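Local coordinates for protein alpha-L-arabinofuranosidase B (Aspergillus kawachii, PDB 6SXT) that hydrolyses terminal non-reducing alpha-L-arabinofuranosides in the side chains of arabinoxylan, arabinan and arabinogalactan, helping to degrade plant polysaccharides, at residues 185-193 with 199-210; 231-241 with 251-260. One frame throughout, in Å; residues are numbered along the deposited sequence.

Interaction 1 of 2, residues 185-193 with 199-210; sequences GNSTTWGYG and WIMVDMENNLFS. With LXE ([(1~{S},2~{S},3~{S},4~{S})-2-(hydroxymethyl)-3,4-bis(oxidanyl)cyclopentyl]azanium), chain G; NAG (2-acetamido-2-deoxy-beta-D-glucopyranose), chain B; EDO (1,2-ethanediol), chain P.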
loop_
_atom_site.group_PDB
_atom_site.type_symbol
_atom_site.label_atom_id
_atom_site.label_comp_id
_atom_site.label_asym_id
_atom_site.label_seq_id
_atom_site.Cartn_x
_atom_site.Cartn_y
_atom_site.Cartn_z
ATOM N N GLY A 185 7.420 -0.727 -9.983
ATOM C CA GLY A 185 7.643 -2.113 -9.599
ATOM C C GLY A 185 8.785 -2.698 -10.423
ATOM O O GLY A 185 9.433 -1.979 -11.149
ATOM N N ASN A 186 9.024 -4.001 -10.246
ATOM C CA ASN A 186 10.148 -4.600 -11.010
ATOM C C ASN A 186 9.614 -5.677 -11.930
ATOM O O ASN A 186 10.355 -6.622 -12.176
ATOM C CB ASN A 186 11.279 -5.098 -10.121
ATOM C CG ASN A 186 10.998 -6.358 -9.342
ATOM O OD1 ASN A 186 9.987 -6.507 -8.660
ATOM N ND2 ASN A 186 11.952 -7.329 -9.434
ATOM N N SER A 187 8.409 -5.516 -12.434
ATOM C CA SER A 187 7.977 -6.298 -13.608
ATOM C C SER A 187 9.048 -6.216 -14.685
ATOM O O SER A 187 9.493 -5.115 -15.050
ATOM C CB SER A 187 6.668 -5.779 -14.139
ATOM O OG SER A 187 6.341 -6.521 -15.323
ATOM N N THR A 188 9.370 -7.352 -15.355
ATOM C CA THR A 188 10.153 -7.302 -16.614
ATOM C C THR A 188 9.421 -8.060 -17.731
ATOM O O THR A 188 10.087 -8.359 -18.765
ATOM C CB THR A 188 11.560 -7.887 -16.410
ATOM O OG1 THR A 188 11.380 -9.245 -16.048
ATOM C CG2 THR A 188 12.331 -7.199 -15.294
ATOM N N THR A 189 8.118 -8.219 -17.593
ATOM C CA THR A 189 7.262 -8.859 -18.629
ATOM C C THR A 189 7.274 -8.041 -19.908
ATOM O O THR A 189 7.303 -8.614 -21.023
ATOM C CB THR A 189 5.851 -9.073 -18.085
ATOM O OG1 THR A 189 5.964 -9.863 -16.906
ATOM C CG2 THR A 189 4.907 -9.669 -19.097
ATOM N N TRP A 190 7.253 -6.727 -19.787
ATOM C CA TRP A 190 7.286 -5.785 -20.911
ATOM C C TRP A 190 8.578 -4.971 -20.833
ATOM O O TRP A 190 9.649 -5.428 -21.258
ATOM C CB TRP A 190 5.993 -4.947 -20.863
ATOM C CG TRP A 190 4.719 -5.738 -20.892
ATOM C CD1 TRP A 190 4.062 -6.200 -22.011
ATOM C CD2 TRP A 190 3.894 -6.108 -19.774
ATOM N NE1 TRP A 190 2.920 -6.856 -21.638
ATOM C CE2 TRP A 190 2.795 -6.842 -20.271
ATOM C CE3 TRP A 190 4.010 -5.953 -18.366
ATOM C CZ2 TRP A 190 1.803 -7.353 -19.430
ATOM C CZ3 TRP A 190 3.013 -6.436 -17.545
ATOM C CH2 TRP A 190 1.928 -7.146 -18.073
ATOM N N GLY A 191 8.525 -3.784 -20.272
ATOM C CA GLY A 191 9.674 -2.903 -20.189
ATOM C C GLY A 191 10.418 -3.103 -18.886
ATOM O O GLY A 191 9.845 -3.609 -17.942
ATOM N N TYR A 192 11.615 -2.532 -18.862
ATOM C CA TYR A 192 12.439 -2.444 -17.638
ATOM C C TYR A 192 13.614 -1.530 -17.925
ATOM O O TYR A 192 13.877 -1.066 -19.081
ATOM C CB TYR A 192 12.785 -3.840 -17.113
ATOM C CG TYR A 192 13.590 -4.631 -18.125
ATOM C CD1 TYR A 192 14.966 -4.508 -18.192
ATOM C CD2 TYR A 192 12.958 -5.436 -19.061
ATOM C CE1 TYR A 192 15.722 -5.210 -19.138
ATOM C CE2 TYR A 192 13.699 -6.129 -20.029
ATOM C CZ TYR A 192 15.082 -6.019 -20.057
ATOM O OH TYR A 192 15.847 -6.662 -21.011
ATOM N N GLY A 193 14.257 -1.080 -16.848
ATOM C CA GLY A 193 15.351 -0.125 -16.922
ATOM C C GLY A 193 16.675 -0.764 -16.477
ATOM O O GLY A 193 16.772 -2.029 -16.432
ATOM N N TRP A 199 11.419 0.221 -11.153
ATOM C CA TRP A 199 11.476 1.272 -12.169
ATOM C C TRP A 199 10.139 1.996 -12.175
ATOM O O TRP A 199 9.091 1.342 -12.039
ATOM C CB TRP A 199 11.749 0.737 -13.575
ATOM C CG TRP A 199 13.005 -0.100 -13.604
ATOM C CD1 TRP A 199 14.270 0.370 -13.646
ATOM C CD2 TRP A 199 13.078 -1.532 -13.589
ATOM N NE1 TRP A 199 15.148 -0.694 -13.609
ATOM C CE2 TRP A 199 14.450 -1.865 -13.607
ATOM C CE3 TRP A 199 12.146 -2.568 -13.546
ATOM C CZ2 TRP A 199 14.869 -3.197 -13.562
ATOM C CZ3 TRP A 199 12.557 -3.881 -13.520
ATOM C CH2 TRP A 199 13.924 -4.178 -13.496
ATOM N N ILE A 200 10.195 3.283 -12.451
ATOM C CA ILE A 200 8.998 4.039 -12.885
ATOM C C ILE A 200 8.859 3.789 -14.364
ATOM O O ILE A 200 9.801 4.046 -15.121
ATOM C CB ILE A 200 9.117 5.546 -12.640
ATOM C CG1 ILE A 200 9.337 5.836 -11.149
ATOM C CG2 ILE A 200 7.905 6.227 -13.209
ATOM C CD1 ILE A 200 9.830 7.230 -10.900
ATOM N N MET A 201 7.698 3.292 -14.759
ATOM C CA MET A 201 7.421 3.116 -16.199
ATOM C C MET A 201 6.041 3.697 -16.485
ATOM O O MET A 201 5.350 4.150 -15.550
ATOM C CB MET A 201 7.485 1.641 -16.574
ATOM C CG MET A 201 8.858 1.093 -16.311
ATOM S SD MET A 201 9.159 -0.579 -17.025
ATOM C CE MET A 201 8.568 -1.565 -15.686
ATOM N N VAL A 202 5.647 3.666 -17.736
ATOM C CA VAL A 202 4.309 4.158 -18.125
ATOM C C VAL A 202 3.546 2.983 -18.714
ATOM O O VAL A 202 4.009 2.390 -19.693
ATOM C CB VAL A 202 4.341 5.352 -19.070
ATOM C CG1 VAL A 202 2.959 5.773 -19.510
ATOM C CG2 VAL A 202 5.075 6.510 -18.396
ATOM N N ASP A 203 2.400 2.722 -18.128
ATOM C CA ASP A 203 1.482 1.664 -18.614
ATOM C C ASP A 203 0.641 2.315 -19.689
ATOM O O ASP A 203 -0.187 3.200 -19.411
ATOM C CB ASP A 203 0.673 1.085 -17.463
ATOM C CG ASP A 203 -0.088 -0.179 -17.800
ATOM O OD1 ASP A 203 -0.126 -0.486 -19.041
ATOM O OD2 ASP A 203 -0.527 -0.855 -16.807
ATOM N N MET A 204 0.814 1.826 -20.936
ATOM C CA MET A 204 0.022 2.317 -22.089
ATOM C C MET A 204 -0.892 1.195 -22.609
ATOM O O MET A 204 -1.489 1.414 -23.664
ATOM C CB MET A 204 0.944 2.817 -23.195
ATOM C CG MET A 204 1.758 4.019 -22.775
ATOM S SD MET A 204 2.569 4.826 -24.199
ATOM C CE MET A 204 3.826 5.781 -23.341
ATOM N N GLU A 205 -1.027 0.131 -21.834
ATOM C CA GLU A 205 -1.801 -1.104 -22.111
ATOM C C GLU A 205 -1.017 -1.995 -23.100
ATOM O O GLU A 205 -0.554 -1.508 -24.150
ATOM C CB GLU A 205 -3.212 -0.784 -22.600
ATOM C CG GLU A 205 -4.117 -2.006 -22.740
ATOM C CD GLU A 205 -4.359 -2.812 -21.481
ATOM O OE1 GLU A 205 -5.454 -2.846 -20.934
ATOM O OE2 GLU A 205 -3.306 -3.510 -20.889
ATOM N N ASN A 206 -0.922 -3.250 -22.701
ATOM C CA ASN A 206 -0.135 -4.322 -23.360
ATOM C C ASN A 206 1.315 -3.880 -23.455
ATOM O O ASN A 206 2.070 -4.356 -24.314
ATOM C CB ASN A 206 -0.717 -4.664 -24.737
ATOM C CG ASN A 206 -2.202 -4.996 -24.665
ATOM O OD1 ASN A 206 -2.934 -4.611 -25.567
ATOM N ND2 ASN A 206 -2.645 -5.691 -23.641
ATOM N N ASN A 207 1.759 -3.074 -22.498
ATOM C CA ASN A 207 3.159 -2.620 -22.431
ATOM C C ASN A 207 3.277 -1.708 -21.194
ATOM O O ASN A 207 2.526 -0.766 -21.126
ATOM C CB ASN A 207 3.638 -1.880 -23.672
ATOM C CG ASN A 207 4.501 -2.735 -24.606
ATOM O OD1 ASN A 207 5.408 -3.461 -24.176
ATOM N ND2 ASN A 207 4.108 -2.743 -25.880
ATOM N N LEU A 208 4.312 -1.976 -20.404
ATOM C CA LEU A 208 4.912 -0.980 -19.487
ATOM C C LEU A 208 6.149 -0.504 -20.216
ATOM O O LEU A 208 6.977 -1.360 -20.625
ATOM C CB LEU A 208 5.257 -1.654 -18.178
ATOM C CG LEU A 208 4.136 -2.364 -17.432
ATOM C CD1 LEU A 208 4.668 -2.975 -16.152
ATOM C CD2 LEU A 208 2.988 -1.451 -17.134
ATOM N N PHE A 209 6.255 0.772 -20.450
ATOM C CA PHE A 209 7.377 1.381 -21.172
ATOM C C PHE A 209 8.312 2.089 -20.207
ATOM O O PHE A 209 7.911 2.985 -19.462
ATOM C CB PHE A 209 6.873 2.356 -22.230
ATOM C CG PHE A 209 6.268 1.673 -23.438
ATOM C CD1 PHE A 209 7.092 1.020 -24.341
ATOM C CD2 PHE A 209 4.927 1.755 -23.718
ATOM C CE1 PHE A 209 6.568 0.430 -25.481
ATOM C CE2 PHE A 209 4.408 1.210 -24.882
ATOM C CZ PHE A 209 5.224 0.514 -25.730
ATOM N N SER A 210 9.587 1.765 -20.335
ATOM C CA SER A 210 10.693 2.448 -19.627
ATOM C C SER A 210 11.357 3.477 -20.535
ATOM O O SER A 210 12.303 4.175 -20.132
ATOM C CB SER A 210 11.689 1.453 -19.119
ATOM O OG SER A 210 12.168 0.651 -20.219
HETATM C "C1'" LXE G . -3.535 -4.405 -19.844
HETATM C "C2'" LXE G . -3.703 -3.859 -18.425
HETATM O "O2'" LXE G . -4.754 -2.967 -18.339
HETATM C "C3'" LXE G . -2.388 -3.243 -18.218
HETATM O "O3'" LXE G . -2.262 -2.845 -16.789
HETATM C "C4'" LXE G . -1.470 -4.404 -18.533
HETATM C "C5'" LXE G . -0.075 -3.964 -18.939
HETATM O "O5'" LXE G . -0.038 -3.020 -19.986
HETATM C "C6'" LXE G . -2.236 -5.157 -19.693
HETATM N "N1'" LXE G . -2.438 -6.550 -19.202
HETATM C C1 NAG B . 11.832 -8.559 -8.645
HETATM C C2 NAG B . 12.325 -9.728 -9.547
HETATM C C3 NAG B . 12.417 -11.014 -8.714
HETATM C C4 NAG B . 13.293 -10.812 -7.501
HETATM C C5 NAG B . 12.721 -9.561 -6.759
HETATM C C6 NAG B . 13.491 -9.264 -5.508
HETATM C C7 NAG B . 11.841 -9.899 -11.952
HETATM C C8 NAG B . 10.751 -10.132 -12.906
HETATM N N2 NAG B . 11.452 -9.948 -10.676
HETATM O O3 NAG B . 13.032 -11.990 -9.637
HETATM O O4 NAG B . 13.151 -11.867 -6.553
HETATM O O5 NAG B . 12.804 -8.414 -7.584
HETATM O O6 NAG B . 14.863 -9.045 -5.763
HETATM O O7 NAG B . 12.989 -9.600 -12.327
HETATM C C1 EDO P . 16.685 5.847 -22.275
HETATM O O1 EDO P . 17.398 4.650 -22.629
HETATM C C2 EDO P . 15.180 5.939 -22.378
HETATM O O2 EDO P . 14.297 6.012 -21.160
HETATM O O HOH W 1 -0.214 -7.965 -22.667
#
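W190 and L208 both carry CG beside their own backbone N, anti to the carbonyl carbon (chi1 -57° in each), which turns the two side chains toward each other. W190 CE3 then lies 3.7 Å from L208 CG, and the indole reaches over the 206-208 turn. N207 CA sits over a face of its five-membered ring in a CH-pi contact. LXE C5' lies over that same face near the rim, 3.9 Å from W190 CH2. T189 CG2 covers the opposite face, so the ring lies between T189 on one side and N207 with the inhibitor on the other.

W199 turns its indole beneath the other end of the loop 185-193. Y192 CB stands 3.8 Å from the centroid of the six-membered ring, and G193 CA lies over the five-membered ring, both as CH-pi contacts. T188 CG2 approaches W199 CZ3 obliquely. The ring NH goes to the backbone O of A194. G185 and W199 form one antiparallel hydrogen-bonded pair; W199 N to G185 O is 3.0 Å, and the return bond is weak. S210 OG donates to Y192 O at 2.7 Å, from above the carbonyl plane. M201 brings SD to 3.2 Å from G191 O. N186 ND2 carries the N-linked glycan through NAG C1.

Past strand 199-203 the chain turns to the ligand. D203 OD1 accepts from E205 N in an Asx turn and also takes the LXE O5' hydroxyl, while its OD2 takes O3'. E205 OE2 is bonded covalently to LXE C1' at 1.4 Å. N207 N donates to O5'. This is the trapped nucleophile site of a retaining GH54 arabinofuranosidase, with E205 as nucleophile and W190 as one wall of the pocket.

Interaction 2 of 2, residues 231-241 with 251-260; sequences AVKGGADKWAI and LSTYYSGARP. With EDO (1,2-ethanediol), chain C; EDO (1,2-ethanediol), chain P.
W239 and Y255 lie on one face of an antiparallel beta hairpin, strands 238-245 and 250-257, in the concanavalin-like catalytic domain. W239 can be followed outward. Its CB lies over a face of the R259 guanidinium, 3.9 Å from NH1. CG sits between the backbone N and the carbonyl carbon (chi1 63°), which swings the indole across to the partner strand. CD1 passes 3.4 Å from G257 O. NE1 makes a weak hydrogen bond to A258 O, near the ring plane, and also touches P260 CD. CE2 is 3.3 Å from Y255 CE2, and Y255 CD2 lies over the centre of the indole. CZ2 and CH2 also have Y255 CD2 as their nearest partner, since the two side chains cross at about a right angle. The two ring planes are 31° apart, an oblique pair.

Y255 is fixed at its far end too. Its OH donates to A258 O on a lone pair, so that one carbonyl receives both the tyrosine hydroxyl and the indole NH.

Backbone bonds run both ways between W239 and G257. Further along, I241 O accepts from Y254 N and Y255 N, and these two residues facing one form a classic beta bulge where the chain turns a corner. I241 N returns a bond to Y255 O.

At the other end, R259 closes the turn between strands 227-235 and 238-245. Its chain bends at chi2 (-84°), and the guanidinium lies nearly parallel to the indole plane. NH1 makes a salt bridge to E180. R259 N donates to D237 OD1 at 3.0 Å, from the anti side and well out of the carboxylate plane. R259 NH2 donates to G235 O at 3.0 Å, in the carbonyl plane and on a lone pair.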
loop_
_atom_site.group_PDB
_atom_site.type_symbol
_atom_site.label_atom_id
_atom_site.label_comp_id
_atom_site.label_asym_id
_atom_site.label_seq_id
_atom_site.Cartn_x
_atom_site.Cartn_y
_atom_site.Cartn_z
ATOM N N ALA A 231 6.679 11.553 -11.961
ATOM C CA ALA A 231 5.920 12.542 -12.740
ATOM C C ALA A 231 5.895 12.068 -14.185
ATOM O O ALA A 231 6.981 11.873 -14.795
ATOM C CB ALA A 231 6.473 13.945 -12.633
ATOM N N VAL A 232 4.697 11.942 -14.722
ATOM C CA VAL A 232 4.490 11.380 -16.087
ATOM C C VAL A 232 3.607 12.345 -16.853
ATOM O O VAL A 232 2.659 12.957 -16.279
ATOM C CB VAL A 232 3.914 9.947 -16.029
ATOM C CG1 VAL A 232 3.240 9.541 -17.346
ATOM C CG2 VAL A 232 4.988 8.994 -15.591
ATOM N N LYS A 233 3.843 12.508 -18.153
ATOM C CA LYS A 233 2.983 13.375 -18.963
ATOM C C LYS A 233 2.976 12.834 -20.386
ATOM O O LYS A 233 3.909 12.113 -20.759
ATOM C CB LYS A 233 3.434 14.833 -18.906
ATOM C CG LYS A 233 4.906 15.093 -19.225
ATOM C CD LYS A 233 5.321 16.474 -18.825
ATOM C CE LYS A 233 6.801 16.753 -18.989
ATOM N NZ LYS A 233 7.148 18.069 -18.362
ATOM N N GLY A 234 1.858 13.097 -21.055
ATOM C CA GLY A 234 1.641 12.581 -22.409
ATOM C C GLY A 234 0.843 13.563 -23.212
ATOM O O GLY A 234 -0.126 14.130 -22.725
ATOM N N GLY A 235 1.216 13.723 -24.469
ATOM C CA GLY A 235 0.452 14.543 -25.413
ATOM C C GLY A 235 0.542 13.898 -26.789
ATOM O O GLY A 235 0.775 12.722 -26.885
ATOM N N ALA A 236 0.379 14.730 -27.821
ATOM C CA ALA A 236 0.345 14.263 -29.228
ATOM C C ALA A 236 1.747 13.828 -29.668
ATOM O O ALA A 236 2.555 14.721 -29.909
ATOM C CB ALA A 236 -0.207 15.409 -30.056
ATOM N N ASP A 237 1.951 12.540 -29.685
ATOM C CA ASP A 237 3.226 11.858 -30.016
ATOM C C ASP A 237 4.342 12.444 -29.158
ATOM O O ASP A 237 5.491 12.608 -29.622
ATOM C CB ASP A 237 3.572 12.066 -31.494
ATOM C CG ASP A 237 4.517 11.015 -32.018
ATOM O OD1 ASP A 237 4.711 10.016 -31.370
ATOM O OD2 ASP A 237 4.937 11.185 -33.180
ATOM N N LYS A 238 4.052 12.707 -27.884
ATOM C CA LYS A 238 5.153 13.035 -26.946
ATOM C C LYS A 238 4.755 12.496 -25.566
ATOM O O LYS A 238 3.549 12.507 -25.227
ATOM C CB LYS A 238 5.500 14.524 -26.822
ATOM C CG LYS A 238 4.389 15.487 -26.452
ATOM C CD LYS A 238 4.816 16.970 -26.534
ATOM C CE LYS A 238 3.758 17.915 -25.989
ATOM N NZ LYS A 238 4.118 19.339 -26.221
ATOM N N TRP A 239 5.738 12.072 -24.778
ATOM C CA TRP A 239 5.458 11.691 -23.368
ATOM C C TRP A 239 6.768 11.721 -22.611
ATOM O O TRP A 239 7.864 11.810 -23.227
ATOM C CB TRP A 239 4.798 10.323 -23.282
ATOM C CG TRP A 239 5.645 9.214 -23.784
ATOM C CD1 TRP A 239 5.982 9.003 -25.104
ATOM C CD2 TRP A 239 6.282 8.184 -23.036
ATOM N NE1 TRP A 239 6.716 7.878 -25.205
ATOM C CE2 TRP A 239 6.978 7.365 -23.937
ATOM C CE3 TRP A 239 6.353 7.858 -21.668
ATOM C CZ2 TRP A 239 7.734 6.275 -23.529
ATOM C CZ3 TRP A 239 7.094 6.792 -21.277
ATOM C CH2 TRP A 239 7.796 6.002 -22.177
ATOM N N ALA A 240 6.685 11.646 -21.290
ATOM C CA ALA A 240 7.906 11.744 -20.473
ATOM C C ALA A 240 7.745 11.022 -19.142
ATOM O O ALA A 240 6.613 10.893 -18.622
ATOM C CB ALA A 240 8.233 13.172 -20.206
ATOM N N ILE A 241 8.868 10.560 -18.622
ATOM C CA ILE A 241 9.018 10.007 -17.260
ATOM C C ILE A 241 10.026 10.893 -16.570
ATOM O O ILE A 241 11.147 10.991 -17.053
ATOM C CB ILE A 241 9.538 8.571 -17.242
ATOM C CG1 ILE A 241 8.594 7.615 -17.985
ATOM C CG2 ILE A 241 9.852 8.123 -15.826
ATOM C CD1 ILE A 241 9.185 6.263 -18.214
ATOM N N LEU A 251 13.639 16.793 -9.762
ATOM C CA LEU A 251 13.263 15.795 -10.788
ATOM C C LEU A 251 14.385 15.684 -11.815
ATOM O O LEU A 251 14.950 16.722 -12.226
ATOM C CB LEU A 251 11.992 16.222 -11.492
ATOM C CG LEU A 251 10.721 16.091 -10.655
ATOM C CD1 LEU A 251 9.590 16.950 -11.222
ATOM C CD2 LEU A 251 10.261 14.669 -10.517
ATOM N N SER A 252 14.647 14.467 -12.237
ATOM C CA SER A 252 15.487 14.175 -13.420
ATOM C C SER A 252 14.584 13.545 -14.467
ATOM O O SER A 252 13.571 12.879 -14.117
ATOM C CB SER A 252 16.597 13.291 -13.092
ATOM O OG SER A 252 17.488 13.945 -12.203
ATOM N N THR A 253 14.899 13.757 -15.740
ATOM C CA THR A 253 14.088 13.224 -16.830
ATOM C C THR A 253 14.707 11.917 -17.310
ATOM O O THR A 253 15.889 11.915 -17.706
ATOM C CB THR A 253 13.915 14.262 -17.934
ATOM O OG1 THR A 253 13.257 15.392 -17.369
ATOM C CG2 THR A 253 13.144 13.680 -19.092
ATOM N N TYR A 254 13.961 10.832 -17.251
ATOM C CA TYR A 254 14.520 9.541 -17.705
ATOM C C TYR A 254 13.955 9.124 -19.053
ATOM O O TYR A 254 14.621 8.296 -19.727
ATOM C CB TYR A 254 14.400 8.517 -16.589
ATOM C CG TYR A 254 15.146 8.971 -15.372
ATOM C CD1 TYR A 254 16.521 9.093 -15.410
ATOM C CD2 TYR A 254 14.484 9.272 -14.191
ATOM C CE1 TYR A 254 17.234 9.510 -14.304
ATOM C CE2 TYR A 254 15.194 9.711 -13.080
ATOM C CZ TYR A 254 16.569 9.816 -13.136
ATOM O OH TYR A 254 17.342 10.208 -12.077
ATOM N N TYR A 255 12.876 9.702 -19.498
ATOM C CA TYR A 255 12.430 9.612 -20.903
ATOM C C TYR A 255 11.727 10.892 -21.233
ATOM O O TYR A 255 10.920 11.422 -20.451
ATOM C CB TYR A 255 11.494 8.417 -21.203
ATOM C CG TYR A 255 11.160 8.370 -22.671
ATOM C CD1 TYR A 255 12.186 8.026 -23.535
ATOM C CD2 TYR A 255 9.994 8.921 -23.166
ATOM C CE1 TYR A 255 11.987 8.146 -24.898
ATOM C CE2 TYR A 255 9.770 9.054 -24.538
ATOM C CZ TYR A 255 10.788 8.666 -25.401
ATOM O OH TYR A 255 10.611 8.839 -26.762
ATOM N N SER A 256 11.901 11.357 -22.469
ATOM C CA SER A 256 11.101 12.464 -23.028
ATOM C C SER A 256 11.170 12.400 -24.542
ATOM O O SER A 256 12.261 12.345 -25.076
ATOM C CB SER A 256 11.585 13.811 -22.597
ATOM O OG SER A 256 10.813 14.824 -23.233
ATOM N N GLY A 257 10.018 12.310 -25.181
ATOM C CA GLY A 257 10.037 12.291 -26.635
ATOM C C GLY A 257 8.916 11.489 -27.190
ATOM O O GLY A 257 7.875 11.366 -26.553
ATOM N N ALA A 258 9.107 11.021 -28.421
ATOM C CA ALA A 258 8.014 10.430 -29.201
ATOM C C ALA A 258 7.393 9.202 -28.555
ATOM O O ALA A 258 8.006 8.404 -27.795
ATOM C CB ALA A 258 8.562 10.106 -30.578
ATOM N N ARG A 259 6.122 8.926 -28.917
ATOM C CA ARG A 259 5.520 7.654 -28.548
ATOM C C ARG A 259 6.313 6.473 -29.073
ATOM O O ARG A 259 7.007 6.643 -30.097
ATOM C CB ARG A 259 4.083 7.433 -29.054
ATOM C CG ARG A 259 3.065 8.428 -28.508
ATOM C CD ARG A 259 2.526 8.041 -27.134
ATOM N NE ARG A 259 1.791 9.188 -26.614
ATOM C CZ ARG A 259 1.401 9.306 -25.326
ATOM N NH1 ARG A 259 1.621 8.348 -24.458
ATOM N NH2 ARG A 259 0.793 10.397 -24.993
ATOM N N PRO A 260 6.283 5.322 -28.379
ATOM C CA PRO A 260 6.973 4.121 -28.813
ATOM C C PRO A 260 6.466 3.801 -30.232
ATOM O O PRO A 260 5.268 3.880 -30.437
ATOM C CB PRO A 260 6.576 3.041 -27.836
ATOM C CG PRO A 260 6.196 3.807 -26.552
ATOM C CD PRO A 260 5.584 5.059 -27.083
HETATM C C1 EDO C . 0.268 18.118 -27.084
HETATM O O1 EDO C . -0.651 17.185 -27.384
HETATM C C2 EDO C . -0.375 19.339 -26.648
HETATM O O2 EDO C . 0.324 19.814 -25.509
HETATM C C1 EDO P . 16.685 5.847 -22.275
HETATM O O1 EDO P . 17.398 4.650 -22.629
HETATM C C2 EDO P . 15.180 5.939 -22.378
HETATM O O2 EDO P . 14.297 6.012 -21.160
HETATM O O HOH W 2 0.201 10.239 -28.943
HETATM O O HOH W 3 6.098 7.924 -32.353
#

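In the fold
Interactions 1 and 2 belong to the catalytic domain and touch directly, with centres about 14 Å apart. The hairpin of interaction 2 packs against the back of the strands in interaction 1. V202 CG2 lies 3.5 Å from W239 CZ3, and M204 CE lies 3.4 Å from W239 CD2. F209 CE1 meets P260 CB at 3.5 Å. V202 and M204 flank the substrate-binding D203, and M204 precedes the nucleophile E205, so W239 packs behind the catalytic turn. The segments of interaction 2 stand back from the inhibitor: the side chain of P260, just past the hairpin, is about 11 Å from LXE. Interaction 1 holds the ligand directly, and D281, the proton donor, also hydrogen-bonds LXE.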